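Local coordinates for conserved hypothetical protein BatB (Bacteroides thetaiotaomicron, PDB 3IBS) that is of unknown function but is probably a membrane protein whose von Willebrand factor type A domain, the part described here, binds magnesium, at residues G11-I16 against S104-E109; Q141-G146 against K189-R194. All blocks are in the same frame, centred on the assembly; numbering follows the deposited sequence.

Interaction 1 (G11-I16 against S104-E109); sequences GVEVII and SFTPQE
Glu13 and Thr106 make the polar half of this contact, between strand 13-19 and the loop that follows helix 94-102. Thr106 N gives a hydrogen bond to Glu13 OE1 at 3.0 Å, meeting the carboxylate on its syn side, 27° out of its plane. Thr106 OG1 donates to the other oxygen, Glu13 OE2; the modelled separation of 2.5 Å is very short, and its exact value is doubtful. The glutamate chain runs extended beyond CG (chi2 180°), which carries both oxygens to the one threonine. Arg113 joins the group through a salt bridge to Glu13 OE1 and a hydrogen bond to Thr106 OG1.

Apolar contact fills the other half. Ile15 CD1 sits almost centrally over one face of the Phe105 ring, 3.5 Å from its centroid, a CH-pi contact only 7° off the ring normal. The same methyl reaches Ser104 CB at 3.7 Å, while the ring edge meets backbone, with Phe105 CE1 3.5 Å from Glu13 O. With Phe105 replaced by an alanine, the Ile15 methyl would probably lose its aromatic platform and a gap would be likely to open beside Ile115, which the ring also touches.

Thr106 holds both carboxylate oxygens and Arg113 pairs with OE1 as well, so Glu13 is likely to be held as an anion, its charge met by Arg113, while hydrogen bonds at Thr106 and apolar contact at Phe105 tie the loop to the strand.

Interaction 2 (Q141-G146 against K189-R194); sequences QVSVLG and KGIYVR
Gly146 and Val193 join through one of the backbone bonds of a parallel strand pair, Gly146 N to Val193 O at 2.8 Å. Having no side chain, Gly146 can accept the ring of Tyr192 close by: Tyr192 CE1 comes 3.7 Å from Gly146 N, and Tyr192 OH lies 3.9 Å from Gly146 CA. Tyr192 swings its ring this way with CG anti to the backbone N (chi1 167°), and its hydroxyl is hydrogen-bonded to Glu178 of helix 178-187.

Ile191 is gripped at both backbone polar atoms. Its carbonyl O accepts from Val144 N at 2.9 Å, whereas Ile191 N turns to a side chain, Ser143 OG, also at 2.9 Å. The serine hydroxyl thus takes the acceptor role that a main-chain carbonyl usually fills between strands. The strands run side by side, their short axes 10° apart, and are linked through helix 178-187 as a beta-alpha-beta crossover of the Rossmann-like vWA fold, in which 191-195 is an outermost strand of the chain's main sheet. On the face opposite Tyr192, Leu145 CD1 packs alongside Val193 CG1 at 3.7 Å, both side chains pointing the same way.

Lys189 contributes chiefly its carbonyl. Just past the helix, in a Schellman motif with positive phi, it presents Lys189 O to Gln141 NE2 at 2.8 Å, an almost straight bond (178°) that lies in the glutamine's amide plane.

How the interactions relate
Both contacts belong to the same sheet, with strand 113-119 lying between strand 13-19 of interaction 1 and strand 140-147 of interaction 2. Their centres are 17 Å apart, and the nearest atoms, at about 7 Å, do not touch. Arg113 bridges them: its side chain serves Glu13 and Thr106, while its backbone is bonded to Gln141. The two differ in their distance from the metal site. Interaction 1 lies away from it, whereas in interaction 2 it is about 7 Å from Gly146 to the side chain of Asp120, which binds magnesium in a structure of this protein though not in this model, and about 12 Å from Gly146 to the ion bound through Ser21 and Ser23, a site consistent with the metal-ion-dependent adhesion site of vWA domains.

Interaction 1 (G11-I16 against S104-E109)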
ATOM      1  N   GLY A  11     -43.394  -5.915   9.425  1.00 23.45           N
ATOM      2  CA  GLY A  11     -42.005  -5.794   9.888  1.00 21.45           C
ATOM      3  C   GLY A  11     -41.136  -6.990   9.526  1.00 20.01           C
ATOM      4  O   GLY A  11     -41.614  -8.122   9.487  1.00 20.04           O
ATOM      5  N   VAL A  12     -39.855  -6.745   9.255  1.00 18.16           N
ATOM      6  CA  VAL A  12     -38.917  -7.835   9.009  1.00 16.71           C
ATOM      7  C   VAL A  12     -37.822  -7.864  10.070  1.00 15.78           C
ATOM      8  O   VAL A  12     -37.722  -6.946  10.884  1.00 15.07           O
ATOM      9  CB  VAL A  12     -38.306  -7.797   7.577  1.00 16.61           C
ATOM     10  CG1 VAL A  12     -39.414  -7.905   6.551  1.00 17.07           C
ATOM     11  CG2 VAL A  12     -37.486  -6.539   7.343  1.00 16.05           C
ATOM     12  N   GLU A  13     -37.045  -8.945  10.062  1.00 13.95           N
ATOM     13  CA  GLU A  13     -35.915  -9.117  10.937  1.00 12.62           C
ATOM     14  C   GLU A  13     -34.657  -9.244  10.074  1.00 12.93           C
ATOM     15  O   GLU A  13     -34.592 -10.080   9.150  1.00 12.22           O
ATOM     16  CB  GLU A  13     -36.114 -10.335  11.829  1.00 13.22           C
ATOM     17  CG  GLU A  13     -37.352 -10.207  12.756  1.00 12.03           C
ATOM     18  CD  GLU A  13     -37.600 -11.408  13.675  1.00 16.08           C
ATOM     19  OE1 GLU A  13     -36.840 -12.407  13.660  1.00 15.32           O
ATOM     20  OE2 GLU A  13     -38.603 -11.340  14.429  1.00 18.93           O
ATOM     21  N   VAL A  14     -33.672  -8.395  10.366  1.00 11.46           N
ATOM     22  CA  VAL A  14     -32.449  -8.326   9.569  1.00 11.47           C
ATOM     23  C   VAL A  14     -31.242  -8.515  10.499  1.00 11.22           C
ATOM     24  O   VAL A  14     -31.072  -7.767  11.478  1.00 11.00           O
ATOM     25  CB  VAL A  14     -32.340  -6.963   8.815  1.00 11.06           C
ATOM     26  CG1 VAL A  14     -30.982  -6.838   8.103  1.00 13.34           C
ATOM     27  CG2 VAL A  14     -33.467  -6.799   7.808  1.00 11.63           C
ATOM     28  N   ILE A  15     -30.432  -9.532  10.225  1.00 10.52           N
ATOM     29  CA  ILE A  15     -29.197  -9.698  10.970  1.00 10.59           C
ATOM     30  C   ILE A  15     -27.993  -9.486  10.070  1.00 11.45           C
ATOM     31  O   ILE A  15     -27.860 -10.121   9.024  1.00 10.98           O
ATOM     32  CB  ILE A  15     -29.142 -11.059  11.705  1.00 10.89           C
ATOM     33  CG1 ILE A  15     -30.223 -11.073  12.807  1.00 11.57           C
ATOM     34  CG2 ILE A  15     -27.769 -11.259  12.341  1.00  7.57           C
ATOM     35  CD1 ILE A  15     -30.432 -12.437  13.458  1.00 15.95           C
ATOM     36  N   ILE A  16     -27.116  -8.568  10.465  1.00 12.16           N
ATOM     37  CA  ILE A  16     -25.923  -8.302   9.668  1.00 11.83           C
ATOM     38  C   ILE A  16     -24.754  -9.101  10.224  1.00 12.27           C
ATOM     39  O   ILE A  16     -24.522  -9.101  11.428  1.00 12.51           O
ATOM     40  CB  ILE A  16     -25.579  -6.807   9.685  1.00 12.93           C
ATOM     41  CG1 ILE A  16     -26.713  -6.051   8.975  1.00 14.85           C
ATOM     42  CG2 ILE A  16     -24.198  -6.551   8.963  1.00 10.17           C
ATOM     43  CD1 ILE A  16     -27.127  -4.862   9.689  1.00 19.66           C
ATOM     44  N   SER A 104     -30.614 -16.691  15.885  1.00 17.03           N
ATOM     45  CA  SER A 104     -30.734 -15.426  16.622  1.00 17.60           C
ATOM     46  C   SER A 104     -32.021 -14.653  16.302  1.00 18.01           C
ATOM     47  O   SER A 104     -32.268 -13.567  16.858  1.00 17.36           O
ATOM     48  CB  SER A 104     -29.526 -14.525  16.332  1.00 16.92           C
ATOM     49  OG  SER A 104     -28.304 -15.132  16.727  1.00 17.84           O
ATOM     50  N   PHE A 105     -32.813 -15.191  15.381  1.00 17.95           N
ATOM     51  CA  PHE A 105     -34.061 -14.557  14.982  1.00 18.65           C
ATOM     52  C   PHE A 105     -35.117 -14.895  16.012  1.00 19.89           C
ATOM     53  O   PHE A 105     -34.940 -15.839  16.768  1.00 20.27           O
ATOM     54  CB  PHE A 105     -34.473 -15.052  13.585  1.00 17.88           C
ATOM     55  CG  PHE A 105     -33.618 -14.511  12.466  1.00 15.25           C
ATOM     56  CD1 PHE A 105     -33.834 -13.235  11.969  1.00 12.98           C
ATOM     57  CD2 PHE A 105     -32.635 -15.296  11.878  1.00 13.00           C
ATOM     58  CE1 PHE A 105     -33.071 -12.725  10.915  1.00 12.48           C
ATOM     59  CE2 PHE A 105     -31.842 -14.799  10.836  1.00 14.46           C
ATOM     60  CZ  PHE A 105     -32.061 -13.512  10.345  1.00 13.45           C
ATOM     61  N   THR A 106     -36.196 -14.117  16.079  1.00 21.81           N
ATOM     62  CA  THR A 106     -37.309 -14.460  16.966  1.00 23.28           C
ATOM     63  C   THR A 106     -37.974 -15.756  16.475  1.00 25.21           C
ATOM     64  O   THR A 106     -37.849 -16.113  15.288  1.00 25.19           O
ATOM     65  CB  THR A 106     -38.389 -13.336  17.084  1.00 23.55           C
ATOM     66  OG1 THR A 106     -39.154 -13.260  15.867  1.00 21.77           O
ATOM     67  CG2 THR A 106     -37.763 -11.987  17.430  1.00 22.82           C
ATOM     68  N   PRO A 107     -38.671 -16.471  17.387  1.00 27.07           N
ATOM     69  CA  PRO A 107     -39.355 -17.724  17.041  1.00 28.58           C
ATOM     70  C   PRO A 107     -40.553 -17.520  16.109  1.00 30.04           C
ATOM     71  O   PRO A 107     -40.919 -18.445  15.371  1.00 30.87           O
ATOM     72  CB  PRO A 107     -39.862 -18.227  18.395  1.00 28.68           C
ATOM     73  CG  PRO A 107     -40.023 -16.977  19.223  1.00 28.33           C
ATOM     74  CD  PRO A 107     -38.894 -16.090  18.798  1.00 26.78           C
ATOM     75  N   GLN A 108     -41.148 -16.324  16.162  1.00 31.05           N
ATOM     76  CA  GLN A 108     -42.368 -15.976  15.424  1.00 31.97           C
ATOM     77  C   GLN A 108     -42.372 -16.399  13.942  1.00 31.89           C
ATOM     78  O   GLN A 108     -41.514 -15.980  13.166  1.00 32.15           O
ATOM     79  CB  GLN A 108     -42.609 -14.464  15.543  1.00 32.19           C
ATOM     80  CG  GLN A 108     -43.956 -14.007  15.003  1.00 33.65           C
ATOM     81  CD  GLN A 108     -44.136 -12.495  15.027  1.00 35.10           C
ATOM     82  OE1 GLN A 108     -43.227 -11.745  15.386  1.00 35.53           O
ATOM     83  NE2 GLN A 108     -45.323 -12.043  14.642  1.00 36.03           N
ATOM     84  N   GLU A 109     -43.334 -17.234  13.552  1.00 31.69           N
ATOM     85  CA  GLU A 109     -43.504 -17.603  12.131  1.00 31.39           C
ATOM     86  C   GLU A 109     -44.304 -16.533  11.359  1.00 30.10           C
ATOM     87  O   GLU A 109     -45.074 -15.766  11.957  1.00 30.11           O
ATOM     88  CB  GLU A 109     -44.148 -18.994  12.002  1.00 32.06           C
ATOM     89  CG  GLU A 109     -44.157 -19.586  10.583  1.00 34.92           C
ATOM     90  CD  GLU A 109     -45.523 -19.496   9.886  1.00 38.56           C
ATOM     91  OE1 GLU A 109     -46.541 -19.204  10.561  1.00 40.00           O
ATOM     92  OE2 GLU A 109     -45.580 -19.735   8.653  1.00 40.71           O
TER

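Interaction 2 (Q141-G146 against K189-R194)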
ATOM      1  N   GLN A 141     -33.437 -15.298   3.896  1.00 14.19           N
ATOM      2  CA  GLN A 141     -32.685 -14.994   2.689  1.00 13.84           C
ATOM      3  C   GLN A 141     -31.321 -14.423   3.019  1.00 12.88           C
ATOM      4  O   GLN A 141     -31.221 -13.404   3.712  1.00 11.54           O
ATOM      5  CB  GLN A 141     -33.461 -14.053   1.765  1.00 14.49           C
ATOM      6  CG  GLN A 141     -34.723 -14.720   1.191  1.00 18.05           C
ATOM      7  CD  GLN A 141     -35.546 -13.760   0.342  1.00 22.45           C
ATOM      8  OE1 GLN A 141     -36.563 -13.229   0.792  1.00 24.82           O
ATOM      9  NE2 GLN A 141     -35.098 -13.523  -0.884  1.00 23.76           N
ATOM     10  N   VAL A 142     -30.280 -15.083   2.513  1.00 11.23           N
ATOM     11  CA  VAL A 142     -28.916 -14.664   2.782  1.00 10.14           C
ATOM     12  C   VAL A 142     -28.364 -13.855   1.609  1.00  9.96           C
ATOM     13  O   VAL A 142     -28.226 -14.370   0.482  1.00 10.16           O
ATOM     14  CB  VAL A 142     -27.990 -15.858   3.138  1.00 10.15           C
ATOM     15  CG1 VAL A 142     -26.596 -15.362   3.581  1.00 10.13           C
ATOM     16  CG2 VAL A 142     -28.609 -16.710   4.249  1.00  9.94           C
ATOM     17  N   SER A 143     -28.049 -12.591   1.881  1.00  8.85           N
ATOM     18  CA  SER A 143     -27.407 -11.704   0.904  1.00  8.80           C
ATOM     19  C   SER A 143     -25.961 -11.431   1.278  1.00  9.21           C
ATOM     20  O   SER A 143     -25.590 -11.558   2.445  1.00  9.11           O
ATOM     21  CB  SER A 143     -28.158 -10.363   0.753  1.00  8.25           C
ATOM     22  OG  SER A 143     -29.412 -10.564   0.121  1.00  8.94           O
ATOM     23  N   VAL A 144     -25.149 -11.058   0.277  1.00  9.28           N
ATOM     24  CA  VAL A 144     -23.721 -10.777   0.498  1.00  9.41           C
ATOM     25  C   VAL A 144     -23.323  -9.475  -0.201  1.00 10.36           C
ATOM     26  O   VAL A 144     -23.593  -9.288  -1.398  1.00  9.83           O
ATOM     27  CB  VAL A 144     -22.799 -11.926  -0.005  1.00  9.69           C
ATOM     28  CG1 VAL A 144     -21.331 -11.645   0.320  1.00  8.25           C
ATOM     29  CG2 VAL A 144     -23.218 -13.273   0.592  1.00  9.01           C
ATOM     30  N   LEU A 145     -22.702  -8.589   0.572  1.00 10.09           N
ATOM     31  CA  LEU A 145     -22.154  -7.340   0.090  1.00 10.86           C
ATOM     32  C   LEU A 145     -20.661  -7.521   0.099  1.00 11.04           C
ATOM     33  O   LEU A 145     -20.041  -7.716   1.162  1.00 10.88           O
ATOM     34  CB  LEU A 145     -22.575  -6.187   1.008  1.00 11.32           C
ATOM     35  CG  LEU A 145     -23.985  -5.586   0.891  1.00 13.46           C
ATOM     36  CD1 LEU A 145     -25.082  -6.578   0.592  1.00 12.64           C
ATOM     37  CD2 LEU A 145     -24.351  -4.711   2.125  1.00 13.18           C
ATOM     38  N   GLY A 146     -20.083  -7.507  -1.097  1.00 10.69           N
ATOM     39  CA  GLY A 146     -18.671  -7.824  -1.248  1.00 11.33           C
ATOM     40  C   GLY A 146     -17.914  -6.513  -1.233  1.00 11.20           C
ATOM     41  O   GLY A 146     -18.177  -5.643  -2.051  1.00 11.31           O
ATOM     42  N   LYS A 189     -30.405 -17.535  -1.502  1.00 16.35           N
ATOM     43  CA  LYS A 189     -31.612 -16.925  -2.078  1.00 17.35           C
ATOM     44  C   LYS A 189     -31.709 -15.412  -1.826  1.00 17.61           C
ATOM     45  O   LYS A 189     -32.803 -14.838  -1.784  1.00 17.75           O
ATOM     46  CB  LYS A 189     -32.886 -17.651  -1.596  1.00 17.55           C
ATOM     47  CG  LYS A 189     -32.929 -19.156  -1.910  1.00 20.49           C
ATOM     48  CD  LYS A 189     -33.240 -19.416  -3.373  1.00 25.01           C
ATOM     49  CE  LYS A 189     -33.519 -20.901  -3.661  1.00 28.92           C
ATOM     50  NZ  LYS A 189     -32.241 -21.700  -3.701  1.00 31.44           N
ATOM     51  N   GLY A 190     -30.556 -14.761  -1.674  1.00 17.93           N
ATOM     52  CA  GLY A 190     -30.516 -13.322  -1.535  1.00 17.42           C
ATOM     53  C   GLY A 190     -29.846 -12.712  -2.744  1.00 17.60           C
ATOM     54  O   GLY A 190     -29.844 -13.298  -3.827  1.00 17.06           O
ATOM     55  N   ILE A 191     -29.262 -11.535  -2.562  1.00 17.26           N
ATOM     56  CA  ILE A 191     -28.580 -10.877  -3.665  1.00 17.48           C
ATOM     57  C   ILE A 191     -27.102 -10.714  -3.346  1.00 17.34           C
ATOM     58  O   ILE A 191     -26.722 -10.700  -2.187  1.00 16.80           O
ATOM     59  CB  ILE A 191     -29.194  -9.499  -3.987  1.00 17.79           C
ATOM     60  CG1 ILE A 191     -29.044  -8.533  -2.798  1.00 18.12           C
ATOM     61  CG2 ILE A 191     -30.643  -9.655  -4.499  1.00 18.99           C
ATOM     62  CD1 ILE A 191     -29.366  -7.066  -3.126  1.00 21.07           C
ATOM     63  N   TYR A 192     -26.281 -10.612  -4.392  1.00 17.08           N
ATOM     64  CA  TYR A 192     -24.891 -10.224  -4.245  1.00 16.43           C
ATOM     65  C   TYR A 192     -24.736  -8.822  -4.838  1.00 16.55           C
ATOM     66  O   TYR A 192     -25.228  -8.536  -5.935  1.00 15.39           O
ATOM     67  CB  TYR A 192     -23.912 -11.191  -4.951  1.00 15.65           C
ATOM     68  CG  TYR A 192     -22.534 -10.575  -5.034  1.00 15.88           C
ATOM     69  CD1 TYR A 192     -21.742 -10.475  -3.894  1.00 14.67           C
ATOM     70  CD2 TYR A 192     -22.060 -10.005  -6.230  1.00 15.65           C
ATOM     71  CE1 TYR A 192     -20.502  -9.854  -3.925  1.00 15.51           C
ATOM     72  CE2 TYR A 192     -20.795  -9.378  -6.277  1.00 15.50           C
ATOM     73  CZ  TYR A 192     -20.030  -9.317  -5.105  1.00 14.86           C
ATOM     74  OH  TYR A 192     -18.784  -8.723  -5.087  1.00 14.49           O
ATOM     75  N   VAL A 193     -24.044  -7.951  -4.115  1.00 16.12           N
ATOM     76  CA  VAL A 193     -23.684  -6.659  -4.669  1.00 16.31           C
ATOM     77  C   VAL A 193     -22.284  -6.296  -4.205  1.00 16.61           C
ATOM     78  O   VAL A 193     -21.888  -6.596  -3.051  1.00 16.50           O
ATOM     79  CB  VAL A 193     -24.751  -5.550  -4.382  1.00 17.47           C
ATOM     80  CG1 VAL A 193     -25.000  -5.365  -2.884  1.00 16.98           C
ATOM     81  CG2 VAL A 193     -24.377  -4.194  -5.078  1.00 17.71           C
ATOM     82  N   ARG A 194     -21.518  -5.711  -5.119  1.00 15.43           N
ATOM     83  CA  ARG A 194     -20.204  -5.226  -4.782  1.00 16.13           C
ATOM     84  C   ARG A 194     -20.313  -3.833  -4.184  1.00 16.18           C
ATOM     85  O   ARG A 194     -21.020  -2.958  -4.694  1.00 15.37           O
ATOM     86  CB  ARG A 194     -19.281  -5.201  -6.004  1.00 16.11           C
ATOM     87  CG  ARG A 194     -17.807  -4.941  -5.652  1.00 17.79           C
ATOM     88  CD  ARG A 194     -16.996  -4.763  -6.910  1.00 22.62           C
ATOM     89  NE  ARG A 194     -15.603  -4.389  -6.653  1.00 26.96           N
ATOM     90  CZ  ARG A 194     -15.072  -3.193  -6.927  1.00 29.23           C
ATOM     91  NH1 ARG A 194     -15.827  -2.216  -7.435  1.00 30.65           N
ATOM     92  NH2 ARG A 194     -13.787  -2.960  -6.675  1.00 27.27           N
TER